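Local coordinates for aspartate aminotransferase, cytoplasmic (Schizosaccharomyces pombe 972h-, PDB 6JPK), which probably catalyses the pyridoxal-phosphate-dependent, reversible transfer of an amino group between L-aspartate and 2-oxoglutarate, giving oxaloacetate and L-glutamate, as a cytoplasmic homodimer, at residues A[35-40]-A[385-390]; A[96-101]-A[276-281]; A[223-228]-A[354-359]; A[244-249]-A[270-275]. The protein carries 1 engineered substitution. One frame throughout, in Å; residues are numbered along the deposited sequence.

Interaction 1 of 4, residues A[35-40]-A[385-390]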
loop_
_atom_site.group_PDB
_atom_site.type_symbol
_atom_site.label_atom_id
_atom_site.label_comp_id
_atom_site.label_asym_id
_atom_site.label_seq_id
_atom_site.Cartn_x
_atom_site.Cartn_y
_atom_site.Cartn_z
ATOM N N MET A 35 7.159 8.572 25.889
ATOM C CA MET A 35 5.812 8.076 26.128
ATOM C C MET A 35 4.872 8.392 24.978
ATOM O O MET A 35 3.666 8.510 25.176
ATOM C CB MET A 35 5.267 8.623 27.442
ATOM C CG MET A 35 5.718 7.796 28.629
ATOM S SD MET A 35 6.080 8.875 30.000
ATOM C CE MET A 35 4.432 9.335 30.507
ATOM N N SER A 36 5.403 8.524 23.773
ATOM C CA SER A 36 4.576 8.759 22.601
ATOM C C SER A 36 4.693 7.634 21.579
ATOM O O SER A 36 4.133 7.757 20.484
ATOM C CB SER A 36 4.944 10.099 21.956
ATOM O OG SER A 36 6.246 10.025 21.410
ATOM N N VAL A 37 5.382 6.543 21.910
ATOM C CA VAL A 37 5.629 5.472 20.942
ATOM C C VAL A 37 4.315 4.753 20.663
ATOM O O VAL A 37 3.639 4.277 21.581
ATOM C CB VAL A 37 6.721 4.498 21.433
ATOM C CG1 VAL A 37 7.985 5.248 21.840
ATOM C CG2 VAL A 37 6.259 3.596 22.591
ATOM N N GLY A 38 3.934 4.688 19.395
ATOM C CA GLY A 38 2.643 4.130 19.044
ATOM C C GLY A 38 2.668 2.657 18.684
ATOM O O GLY A 38 1.947 2.232 17.774
ATOM N N ALA A 39 3.484 1.872 19.386
ATOM C CA ALA A 39 3.612 0.445 19.124
ATOM C C ALA A 39 3.967 -0.260 20.428
ATOM O O ALA A 39 4.575 0.335 21.320
ATOM C CB ALA A 39 4.683 0.176 18.059
ATOM N N TYR A 40 3.609 -1.538 20.524
ATOM C CA TYR A 40 3.843 -2.269 21.762
ATOM C C TYR A 40 5.339 -2.403 22.053
ATOM O O TYR A 40 6.162 -2.562 21.144
ATOM C CB TYR A 40 3.185 -3.660 21.711
ATOM C CG TYR A 40 3.414 -4.450 22.987
ATOM C CD1 TYR A 40 2.655 -4.192 24.128
ATOM C CD2 TYR A 40 4.418 -5.420 23.069
ATOM C CE1 TYR A 40 2.878 -4.888 25.308
ATOM C CE2 TYR A 40 4.644 -6.132 24.254
ATOM C CZ TYR A 40 3.862 -5.857 25.364
ATOM O OH TYR A 40 4.063 -6.531 26.548
ATOM N N SER A 385 1.426 6.910 25.720
ATOM C CA SER A 385 1.428 5.505 25.342
ATOM C C SER A 385 1.857 4.674 26.544
ATOM O O SER A 385 2.960 4.865 27.083
ATOM C CB SER A 385 2.359 5.269 24.162
ATOM O OG SER A 385 2.557 3.888 23.984
ATOM N N MET A 386 0.981 3.769 26.979
ATOM C CA MET A 386 1.328 2.911 28.103
ATOM C C MET A 386 2.475 1.969 27.762
ATOM O O MET A 386 3.133 1.461 28.676
ATOM C CB MET A 386 0.111 2.100 28.561
ATOM C CG MET A 386 -1.061 2.923 29.099
ATOM S SD MET A 386 -0.655 3.884 30.577
ATOM C CE MET A 386 0.019 2.600 31.633
ATOM N N ALA A 387 2.741 1.735 26.472
ATOM C CA ALA A 387 3.795 0.793 26.099
ATOM C C ALA A 387 5.171 1.305 26.492
ATOM O O ALA A 387 6.089 0.502 26.694
ATOM C CB ALA A 387 3.755 0.504 24.593
ATOM N N GLY A 388 5.331 2.630 26.606
ATOM C CA GLY A 388 6.607 3.186 27.020
ATOM C C GLY A 388 6.916 2.964 28.485
ATOM O O GLY A 388 8.082 3.078 28.887
ATOM N N LEU A 389 5.900 2.644 29.286
ATOM C CA LEU A 389 6.056 2.424 30.713
ATOM C C LEU A 389 6.452 0.976 30.982
ATOM O O LEU A 389 5.921 0.045 30.361
ATOM C CB LEU A 389 4.762 2.753 31.461
ATOM C CG LEU A 389 4.605 4.132 32.123
ATOM C CD1 LEU A 389 4.928 5.235 31.160
ATOM C CD2 LEU A 389 3.194 4.294 32.637
ATOM N N ASN A 390 7.391 0.800 31.908
ATOM C CA ASN A 390 7.794 -0.519 32.371
ATOM C C ASN A 390 8.350 -0.391 33.785
ATOM O O ASN A 390 8.370 0.696 34.377
ATOM C CB ASN A 390 8.807 -1.162 31.412
ATOM C CG ASN A 390 10.056 -0.315 31.225
ATOM O OD1 ASN A 390 10.812 -0.096 32.169
ATOM N ND2 ASN A 390 10.279 0.167 29.998
HETATM O O HOH W 1 5.350 5.210 24.985
#

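Interaction 2 of 4, residues A[96-101]-A[276-281]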
loop_
_atom_site.group_PDB
_atom_site.type_symbol
_atom_site.label_atom_id
_atom_site.label_comp_id
_atom_site.label_asym_id
_atom_site.label_seq_id
_atom_site.Cartn_x
_atom_site.Cartn_y
_atom_site.Cartn_z
ATOM N N SER A 96 -20.921 -17.546 5.635
ATOM C CA SER A 96 -21.430 -18.678 4.871
ATOM C C SER A 96 -22.547 -18.261 3.919
ATOM O O SER A 96 -22.713 -18.874 2.861
ATOM C CB SER A 96 -21.890 -19.800 5.815
ATOM O OG SER A 96 -22.954 -19.400 6.655
ATOM N N GLU A 97 -23.300 -17.211 4.250
ATOM C CA GLU A 97 -24.242 -16.643 3.292
ATOM C C GLU A 97 -23.572 -15.759 2.244
ATOM O O GLU A 97 -24.274 -15.203 1.396
ATOM C CB GLU A 97 -25.321 -15.836 4.019
ATOM C CG GLU A 97 -26.246 -16.671 4.902
ATOM C CD GLU A 97 -27.219 -15.815 5.714
ATOM O OE1 GLU A 97 -27.509 -14.672 5.287
ATOM O OE2 GLU A 97 -27.695 -16.279 6.776
ATOM N N ASP A 98 -22.246 -15.589 2.293
ATOM C CA ASP A 98 -21.522 -14.806 1.282
ATOM C C ASP A 98 -21.943 -13.335 1.317
ATOM O O ASP A 98 -22.120 -12.693 0.278
ATOM C CB ASP A 98 -21.726 -15.404 -0.120
ATOM C CG ASP A 98 -20.738 -14.865 -1.152
ATOM O OD1 ASP A 98 -19.552 -14.677 -0.808
ATOM O OD2 ASP A 98 -21.152 -14.651 -2.315
ATOM N N ARG A 99 -22.108 -12.788 2.519
ATOM C CA ARG A 99 -22.551 -11.409 2.679
ATOM C C ARG A 99 -21.430 -10.425 3.018
ATOM O O ARG A 99 -21.704 -9.225 3.139
ATOM C CB ARG A 99 -23.640 -11.333 3.756
ATOM C CG ARG A 99 -25.025 -11.784 3.276
ATOM C CD ARG A 99 -25.988 -11.963 4.457
ATOM N NE ARG A 99 -26.115 -10.740 5.240
ATOM C CZ ARG A 99 -26.797 -10.650 6.378
ATOM N NH1 ARG A 99 -27.417 -11.725 6.870
ATOM N NH2 ARG A 99 -26.855 -9.488 7.019
ATOM N N VAL A 100 -20.182 -10.869 3.170
ATOM C CA VAL A 100 -19.094 -9.967 3.554
ATOM C C VAL A 100 -18.168 -9.791 2.356
ATOM O O VAL A 100 -17.626 -10.771 1.832
ATOM C CB VAL A 100 -18.323 -10.481 4.784
ATOM C CG1 VAL A 100 -17.242 -9.476 5.204
ATOM C CG2 VAL A 100 -19.265 -10.728 5.944
ATOM N N ALA A 101 -18.012 -8.547 1.903
ATOM C CA ALA A 101 -17.015 -8.198 0.892
ATOM C C ALA A 101 -15.749 -7.784 1.630
ATOM O O ALA A 101 -15.751 -6.788 2.353
ATOM C CB ALA A 101 -17.516 -7.072 -0.013
ATOM N N THR A 276 -25.643 -7.633 -3.368
ATOM C CA THR A 276 -25.024 -6.329 -3.119
ATOM C C THR A 276 -23.566 -6.475 -2.679
ATOM O O THR A 276 -22.720 -5.640 -3.037
ATOM C CB THR A 276 -25.840 -5.572 -2.072
ATOM O OG1 THR A 276 -27.187 -5.442 -2.539
ATOM C CG2 THR A 276 -25.241 -4.176 -1.773
ATOM N N LYS A 277 -23.253 -7.534 -1.927
ATOM C CA LYS A 277 -21.863 -7.842 -1.603
ATOM C C LYS A 277 -21.000 -7.842 -2.857
ATOM O O LYS A 277 -19.920 -7.246 -2.887
ATOM C CB LYS A 277 -21.789 -9.198 -0.891
ATOM C CG LYS A 277 -20.427 -9.524 -0.282
ATOM C CD LYS A 277 -19.444 -10.122 -1.272
ATOM C CE LYS A 277 -19.864 -11.490 -1.728
ATOM N NZ LYS A 277 -18.679 -12.264 -2.207
ATOM N N ASN A 278 -21.465 -8.505 -3.913
ATOM C CA ASN A 278 -20.647 -8.606 -5.116
ATOM C C ASN A 278 -20.606 -7.301 -5.902
ATOM O O ASN A 278 -19.569 -6.972 -6.484
ATOM C CB ASN A 278 -21.139 -9.768 -5.967
ATOM C CG ASN A 278 -20.761 -11.101 -5.353
ATOM O OD1 ASN A 278 -19.624 -11.279 -4.907
ATOM N ND2 ASN A 278 -21.715 -12.016 -5.267
ATOM N N LYS A 279 -21.696 -6.532 -5.924
ATOM C CA LYS A 279 -21.644 -5.217 -6.568
ATOM C C LYS A 279 -20.587 -4.333 -5.911
ATOM O O LYS A 279 -19.733 -3.745 -6.593
ATOM C CB LYS A 279 -23.022 -4.554 -6.511
ATOM C CG LYS A 279 -24.072 -5.256 -7.362
ATOM C CD LYS A 279 -25.479 -4.764 -7.043
ATOM C CE LYS A 279 -26.499 -5.323 -8.033
ATOM N NZ LYS A 279 -27.913 -5.119 -7.571
ATOM N N VAL A 280 -20.618 -4.257 -4.578
ATOM C CA VAL A 280 -19.683 -3.422 -3.834
ATOM C C VAL A 280 -18.258 -3.937 -4.008
ATOM O O VAL A 280 -17.322 -3.163 -4.251
ATOM C CB VAL A 280 -20.100 -3.369 -2.350
ATOM C CG1 VAL A 280 -18.994 -2.780 -1.470
ATOM C CG2 VAL A 280 -21.398 -2.602 -2.192
ATOM N N LEU A 281 -18.069 -5.256 -3.877
ATOM C CA LEU A 281 -16.733 -5.829 -4.031
ATOM C C LEU A 281 -16.122 -5.458 -5.380
ATOM O O LEU A 281 -14.955 -5.066 -5.449
ATOM C CB LEU A 281 -16.781 -7.348 -3.862
ATOM C CG LEU A 281 -15.437 -8.070 -3.972
ATOM C CD1 LEU A 281 -14.472 -7.621 -2.884
ATOM C CD2 LEU A 281 -15.662 -9.575 -3.913
#

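Interaction 3 of 4, residues A[223-228]-A[354-359]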
loop_
_atom_site.group_PDB
_atom_site.type_symbol
_atom_site.label_atom_id
_atom_site.label_comp_id
_atom_site.label_asym_id
_atom_site.label_seq_id
_atom_site.Cartn_x
_atom_site.Cartn_y
_atom_site.Cartn_z
ATOM N N GLN A 223 -8.313 -5.444 18.237
ATOM C CA GLN A 223 -9.048 -6.626 18.687
ATOM C C GLN A 223 -8.100 -7.640 19.324
ATOM O O GLN A 223 -7.105 -8.044 18.714
ATOM C CB GLN A 223 -9.804 -7.291 17.530
ATOM C CG GLN A 223 -10.690 -8.448 18.033
ATOM C CD GLN A 223 -11.247 -9.344 16.930
ATOM O OE1 GLN A 223 -10.793 -9.306 15.790
ATOM N NE2 GLN A 223 -12.219 -10.183 17.284
ATOM N N GLY A 224 -8.432 -8.071 20.547
ATOM C CA GLY A 224 -7.621 -9.037 21.278
ATOM C C GLY A 224 -6.469 -8.367 22.009
ATOM O O GLY A 224 -6.128 -8.729 23.140
ATOM N N PHE A 225 -5.858 -7.383 21.350
ATOM C CA PHE A 225 -4.787 -6.610 21.974
ATOM C C PHE A 225 -5.297 -5.803 23.166
ATOM O O PHE A 225 -4.560 -5.586 24.131
ATOM C CB PHE A 225 -4.163 -5.681 20.929
ATOM C CG PHE A 225 -3.060 -4.798 21.458
ATOM C CD1 PHE A 225 -3.341 -3.535 21.948
ATOM C CD2 PHE A 225 -1.733 -5.228 21.431
ATOM C CE1 PHE A 225 -2.333 -2.714 22.423
ATOM C CE2 PHE A 225 -0.717 -4.419 21.906
ATOM C CZ PHE A 225 -1.013 -3.159 22.401
ATOM N N ALA A 226 -6.543 -5.333 23.116
ATOM C CA ALA A 226 -7.038 -4.488 24.199
ATOM C C ALA A 226 -7.247 -5.297 25.478
ATOM O O ALA A 226 -6.722 -4.941 26.536
ATOM C CB ALA A 226 -8.332 -3.790 23.778
ATOM N N SER A 227 -7.997 -6.398 25.405
ATOM C CA SER A 227 -8.345 -7.141 26.615
ATOM C C SER A 227 -7.758 -8.543 26.687
ATOM O O SER A 227 -7.901 -9.204 27.727
ATOM C CB SER A 227 -9.873 -7.241 26.759
ATOM O OG SER A 227 -10.412 -8.101 25.764
ATOM N N GLY A 228 -7.114 -9.031 25.631
ATOM C CA GLY A 228 -6.722 -10.428 25.622
ATOM C C GLY A 228 -7.839 -11.378 25.261
ATOM O O GLY A 228 -7.611 -12.593 25.214
ATOM N N ILE A 354 -8.528 1.408 28.522
ATOM C CA ILE A 354 -8.029 0.134 28.017
ATOM C C ILE A 354 -7.233 0.383 26.742
ATOM O O ILE A 354 -7.468 1.357 26.020
ATOM C CB ILE A 354 -9.197 -0.853 27.778
ATOM C CG1 ILE A 354 -8.703 -2.299 27.657
ATOM C CG2 ILE A 354 -9.995 -0.460 26.534
ATOM C CD1 ILE A 354 -9.824 -3.317 27.813
ATOM N N GLY A 355 -6.289 -0.512 26.457
ATOM C CA GLY A 355 -5.436 -0.346 25.291
ATOM C C GLY A 355 -4.159 0.397 25.631
ATOM O O GLY A 355 -3.879 0.729 26.786
ATOM N N MET A 356 -3.381 0.695 24.602
ATOM C CA MET A 356 -2.063 1.239 24.897
ATOM C C MET A 356 -2.008 2.760 24.916
ATOM O O MET A 356 -0.935 3.305 25.181
ATOM C CB MET A 356 -1.013 0.681 23.925
ATOM C CG MET A 356 -1.073 1.170 22.496
ATOM S SD MET A 356 0.389 0.493 21.658
ATOM C CE MET A 356 1.613 1.708 22.089
ATOM N N PHE A 357 -3.120 3.462 24.692
ATOM C CA PHE A 357 -3.151 4.913 24.804
ATOM C C PHE A 357 -4.029 5.349 25.971
ATOM O O PHE A 357 -5.029 4.706 26.302
ATOM C CB PHE A 357 -3.647 5.564 23.507
ATOM C CG PHE A 357 -2.785 5.258 22.323
ATOM C CD1 PHE A 357 -1.492 5.761 22.245
ATOM C CD2 PHE A 357 -3.251 4.453 21.298
ATOM C CE1 PHE A 357 -0.683 5.476 21.159
ATOM C CE2 PHE A 357 -2.450 4.167 20.203
ATOM C CZ PHE A 357 -1.163 4.678 20.132
ATOM N N SER A 358 -3.650 6.464 26.587
ATOM C CA SER A 358 -4.344 6.967 27.764
ATOM C C SER A 358 -4.373 8.485 27.734
ATOM O O SER A 358 -3.320 9.123 27.607
ATOM C CB SER A 358 -3.656 6.495 29.054
ATOM O OG SER A 358 -4.065 7.289 30.160
ATOM N N PHE A 359 -5.567 9.060 27.871
ATOM C CA PHE A 359 -5.681 10.470 28.232
ATOM C C PHE A 359 -5.489 10.557 29.745
ATOM O O PHE A 359 -6.330 10.075 30.515
ATOM C CB PHE A 359 -7.024 11.054 27.789
ATOM C CG PHE A 359 -6.933 11.983 26.591
ATOM C CD1 PHE A 359 -6.048 11.721 25.545
ATOM C CD2 PHE A 359 -7.759 13.107 26.501
ATOM C CE1 PHE A 359 -5.979 12.569 24.427
ATOM C CE2 PHE A 359 -7.684 13.973 25.396
ATOM C CZ PHE A 359 -6.794 13.698 24.359
#

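Interaction 4 of 4, residues A[244-249]-A[270-275]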
loop_
_atom_site.group_PDB
_atom_site.type_symbol
_atom_site.label_atom_id
_atom_site.label_comp_id
_atom_site.label_asym_id
_atom_site.label_seq_id
_atom_site.Cartn_x
_atom_site.Cartn_y
_atom_site.Cartn_z
ATOM N N ASN A 244 -29.449 -5.622 11.523
ATOM C CA ASN A 244 -29.680 -5.909 10.101
ATOM C C ASN A 244 -29.607 -4.637 9.244
ATOM O O ASN A 244 -30.468 -4.377 8.400
ATOM C CB ASN A 244 -31.020 -6.644 9.913
ATOM C CG ASN A 244 -31.084 -7.480 8.618
ATOM O OD1 ASN A 244 -30.073 -8.003 8.125
ATOM N ND2 ASN A 244 -32.294 -7.612 8.070
ATOM N N LYS A 245 -28.567 -3.829 9.478
ATOM C CA LYS A 245 -28.194 -2.711 8.615
ATOM C C LYS A 245 -26.830 -3.000 8.000
ATOM O O LYS A 245 -25.922 -3.450 8.697
ATOM C CB LYS A 245 -28.146 -1.382 9.400
ATOM C CG LYS A 245 -29.461 -1.023 10.110
ATOM C CD LYS A 245 -30.376 -0.136 9.257
ATOM C CE LYS A 245 -29.903 1.318 9.315
ATOM N NZ LYS A 245 -30.701 2.339 8.550
ATOM N N ASP A 246 -26.658 -2.759 6.703
ATOM C CA ASP A 246 -25.314 -2.952 6.176
ATOM C C ASP A 246 -24.374 -1.886 6.756
ATOM O O ASP A 246 -24.806 -0.795 7.147
ATOM C CB ASP A 246 -25.288 -2.978 4.634
ATOM C CG ASP A 246 -26.146 -1.895 3.960
ATOM O OD1 ASP A 246 -27.269 -1.598 4.426
ATOM O OD2 ASP A 246 -25.713 -1.391 2.888
ATOM N N PHE A 247 -23.094 -2.239 6.875
ATOM C CA PHE A 247 -22.113 -1.350 7.496
ATOM C C PHE A 247 -20.716 -1.774 7.051
ATOM O O PHE A 247 -20.544 -2.807 6.395
ATOM C CB PHE A 247 -22.244 -1.345 9.031
ATOM C CG PHE A 247 -21.944 -2.686 9.699
ATOM C CD1 PHE A 247 -22.870 -3.724 9.673
ATOM C CD2 PHE A 247 -20.748 -2.883 10.386
ATOM C CE1 PHE A 247 -22.601 -4.950 10.295
ATOM C CE2 PHE A 247 -20.463 -4.106 11.013
ATOM C CZ PHE A 247 -21.395 -5.143 10.970
ATOM N N PHE A 248 -19.715 -0.968 7.439
ATOM C CA PHE A 248 -18.318 -1.169 7.059
ATOM C C PHE A 248 -17.445 -1.410 8.279
ATOM O O PHE A 248 -17.717 -0.897 9.372
ATOM C CB PHE A 248 -17.742 0.034 6.306
ATOM C CG PHE A 248 -18.405 0.300 4.987
ATOM C CD1 PHE A 248 -19.633 0.948 4.934
ATOM C CD2 PHE A 248 -17.790 -0.083 3.795
ATOM C CE1 PHE A 248 -20.248 1.209 3.715
ATOM C CE2 PHE A 248 -18.394 0.184 2.569
ATOM C CZ PHE A 248 -19.631 0.815 2.531
ATOM N N VAL A 249 -16.370 -2.172 8.078
ATOM C CA VAL A 249 -15.386 -2.433 9.127
ATOM C C VAL A 249 -13.990 -2.267 8.543
ATOM O O VAL A 249 -13.685 -2.843 7.493
ATOM C CB VAL A 249 -15.540 -3.843 9.733
ATOM C CG1 VAL A 249 -14.529 -4.038 10.865
ATOM C CG2 VAL A 249 -16.967 -4.093 10.219
ATOM N N VAL A 270 -20.259 -5.369 5.148
ATOM C CA VAL A 270 -21.167 -6.411 5.612
ATOM C C VAL A 270 -22.509 -6.144 4.945
ATOM O O VAL A 270 -23.300 -5.326 5.422
ATOM C CB VAL A 270 -21.290 -6.427 7.139
ATOM C CG1 VAL A 270 -22.209 -7.578 7.582
ATOM C CG2 VAL A 270 -19.909 -6.539 7.792
ATOM N N ALA A 271 -22.765 -6.845 3.837
ATOM C CA ALA A 271 -23.949 -6.604 3.032
ATOM C C ALA A 271 -25.179 -7.272 3.640
ATOM O O ALA A 271 -25.084 -8.189 4.464
ATOM C CB ALA A 271 -23.737 -7.118 1.606
ATOM N N LYS A 272 -26.353 -6.813 3.205
ATOM C CA LYS A 272 -27.577 -7.511 3.571
ATOM C C LYS A 272 -27.823 -8.729 2.693
ATOM O O LYS A 272 -28.592 -9.608 3.082
ATOM C CB LYS A 272 -28.777 -6.562 3.497
ATOM C CG LYS A 272 -28.753 -5.484 4.575
ATOM C CD LYS A 272 -29.758 -4.399 4.287
ATOM C CE LYS A 272 -31.168 -4.872 4.563
ATOM N NZ LYS A 272 -31.444 -4.840 6.014
ATOM N N ASP A 273 -27.194 -8.804 1.522
ATOM C CA ASP A 273 -27.353 -9.975 0.668
ATOM C C ASP A 273 -26.137 -10.114 -0.238
ATOM O O ASP A 273 -25.382 -9.158 -0.456
ATOM C CB ASP A 273 -28.640 -9.900 -0.156
ATOM C CG ASP A 273 -28.761 -8.607 -0.911
ATOM O OD1 ASP A 273 -27.944 -8.401 -1.838
ATOM O OD2 ASP A 273 -29.670 -7.799 -0.573
ATOM N N ALA A 274 -25.976 -11.328 -0.771
ATOM C CA ALA A 274 -24.804 -11.657 -1.576
ATOM C C ALA A 274 -24.740 -10.804 -2.835
ATOM O O ALA A 274 -23.652 -10.427 -3.283
ATOM C CB ALA A 274 -24.825 -13.147 -1.944
ATOM N N SER A 275 -25.898 -10.515 -3.429
ATOM C CA SER A 275 -25.950 -9.700 -4.638
ATOM C C SER A 275 -25.273 -8.346 -4.430
ATOM O O SER A 275 -24.411 -7.940 -5.219
ATOM C CB SER A 275 -27.405 -9.513 -5.065
ATOM O OG SER A 275 -27.459 -8.713 -6.228
HETATM O O HOH W 2 -30.161 -9.589 5.381
#

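Interaction 1 of 4, residues A[35-40]-A[385-390]
The hydroxyl of S385 joins the two segments through V37: S385 OG donates to V37 O at 2.7 Å, while A387 N donates to S385 OG over 3.3 Å. The second bond makes an ST turn at the start of the 3-10 segment 386-388, and the first ties that turn to the loop 35-40. With OG anti to the backbone N (chi1 168°), the hydroxyl swings toward the loop and approaches nearly along the C=O axis of V37. A backbone bond reinforces it, S385 N to M35 O at 2.8 Å, almost straight at 169° although the N-H comes from above the carbonyl plane. Around this pair of bonds the packing is close. The methyl of A387 points into the bend of the opposite loop, its CB 3.4 Å from A39 O and resting also on the Y40 backbone. At the other end M35 CG meets L389 CD1 at 3.7 Å; the bent methionine and the leucine cross obliquely, and V397 of helix 394-407 touches both. The partly exposed side is looser. There V37 CG2 stands 4.5 Å from A387 CB, and G388 brings no side chain. G38, next in sequence to V37, probably binds the substrate L-aspartate, as inferred from relatives, so these bonds probably lie beside the substrate pocket; A39 also packs on E69 of the second subunit. On the loose side one water links the segments, donating to S385 O at 3.2 Å and accepting, weakly, from V37 N at 3.4 Å.

Interaction 2 of 4, residues A[96-101]-A[276-281]
K277 NZ is gripped twice, by D98 OD1 at 2.9 Å in a salt bridge across the contact and by N278 OD1 at 3.0 Å from the next residue of its own helix. In both bonds the nitrogen sits well above the plane of the acceptor group, 36° out of the D98 carboxylate and 37° out of the N278 amide. The lysine gets there by folding: CG is anti to the backbone N (chi1 -170°), and bends at chi2 and chi3 curl the chain, which meets the D98 side chain at about a right angle. Its carbons are as much part of the contact as its charge. K277 CG lies 3.4 Å from A101 N, against the backbone of R99 to A101, and K277 CE is 3.2 Å from D98 O. One helical turn on, L281 CB touches A101 CB at 3.9 Å. Shortened to an alanine, K277 would probably leave the D98 carboxylate without its charged mate and open a gap beside the V100-A101 backbone. D98 itself has positive phi and forms the Schellman motif that ends helix 93-96. R99 turns the other way, its NE bonded to A271 O and its NH1 weakly to E97 OE1 at 3.3 Å. On another side of helix 274-289, K279 NZ reaches A7 O of the second subunit. The arrangement is a helix packed beside the beginning of an edge strand, 100-106, of the mixed central sheet in the large domain of fold-type I pyridoxal-phosphate enzymes.

Interaction 3 of 4, residues A[223-228]-A[354-359]
M356 and F225 form a Met-aromatic contact, with M356 SD 5.1 Å from the centroid of the F225 ring and 64° off its normal. The approach is therefore oblique, from beside the ring more than over it, and SD comes to 4.0 Å from F225 CZ. Apolar contacts run alongside: M356 CB lies at the ring edge, in its plane, 3.9 Å from F225 CE1. Placing CG between the backbone N and the carbonyl carbon (chi1 71°) carries the methionine past the F225 edge and sets its own CG over a face of the neighbouring F357 ring. Further along, I354 leans on the opposite turn, its CG1 3.5 Å from A226 O and 4.2 Å from A226 CB. Beyond it, I354 CD1 meets S227 CB at 4.1 Å. The backbones close to 4.6 Å between A226 CA and G355 CA, at a glycine whose positive phi (92°) would press a side chain on the preceding carbonyl. No hydrogen bond crosses the contact; S227 OG is instead bonded to D233 OD1, and R331 NH2 of helix 310-340 is bonded to both G355 O and F357 O. The result is a buried, mainly apolar junction between the loop after strand 215-220 and the approach to strand 357-359. It borders the probable active site, the F225 side chain being about 4 Å from that of K255, the lysine that by similarity carries the cofactor, which is not attached in this structure.

Interaction 4 of 4, residues A[244-249]-A[270-275]
F247 and V270 pair as an antiparallel hydrogen-bonded bridge: V270 N donates to F247 O at 2.9 Å, almost straight at 173°, and F247 N returns a weak bond to V270 O at 3.4 Å. On the same face of the sheet their side chains lie next to each other, with V270 CG2 over the F247 ring in a CH-pi contact, 4.1 Å from the centroid and 22° off the normal. Where the strands part, K272 NZ bonds to N244 O at 2.6 Å. Bent at chi3 (74°), the lysine chain crosses the D246 side chain at about a right angle, with K272 CD 3.7 Å from D246 OD1. A threonine instead of K272 would probably leave N244 O without this donor and uncover the side of D246. In the next shell a water donates to N244 OD1 at 3.2 Å and to K272 O at 2.8 Å, a second link between the same two residues. F240 meets the F247 ring edge-to-face. D246 is held by Y269 OH and by backbone nitrogens of S2 and D3 of the second subunit, and D273 OD1 caps T276 N at the start of helix 274-289. Outside the two segments, K272 NZ has a long, weak ion pair with D3 OD2 of the second subunit. With D246 OD1 5.5 Å from K272 NZ, their opposite charges are likely to attract without direct contact, beside a subunit boundary.

In the fold
The four contacts form two clusters on the chain. Interactions 1 and 3 touch, their centres about 12 Å apart, and M386 N lies 2.7 Å from M356 O, a probable hydrogen bond; M356 thus stands between F225 and the loop holding G38, near the probable substrate site and the cofactor lysine K255. Interactions 2 and 4 also touch, their centres about 7 Å apart: R99 O is 2.7 Å from A271 N, again probably bonded, and both use helix 274-289 and the central sheet. Interactions 1 and 2, with centres about 38 Å apart, lie on opposite sides of the chain's centre. Interactions 1, 2 and 4 all meet the second subunit, whereas 223-228 and 354-359 stay within their own chain.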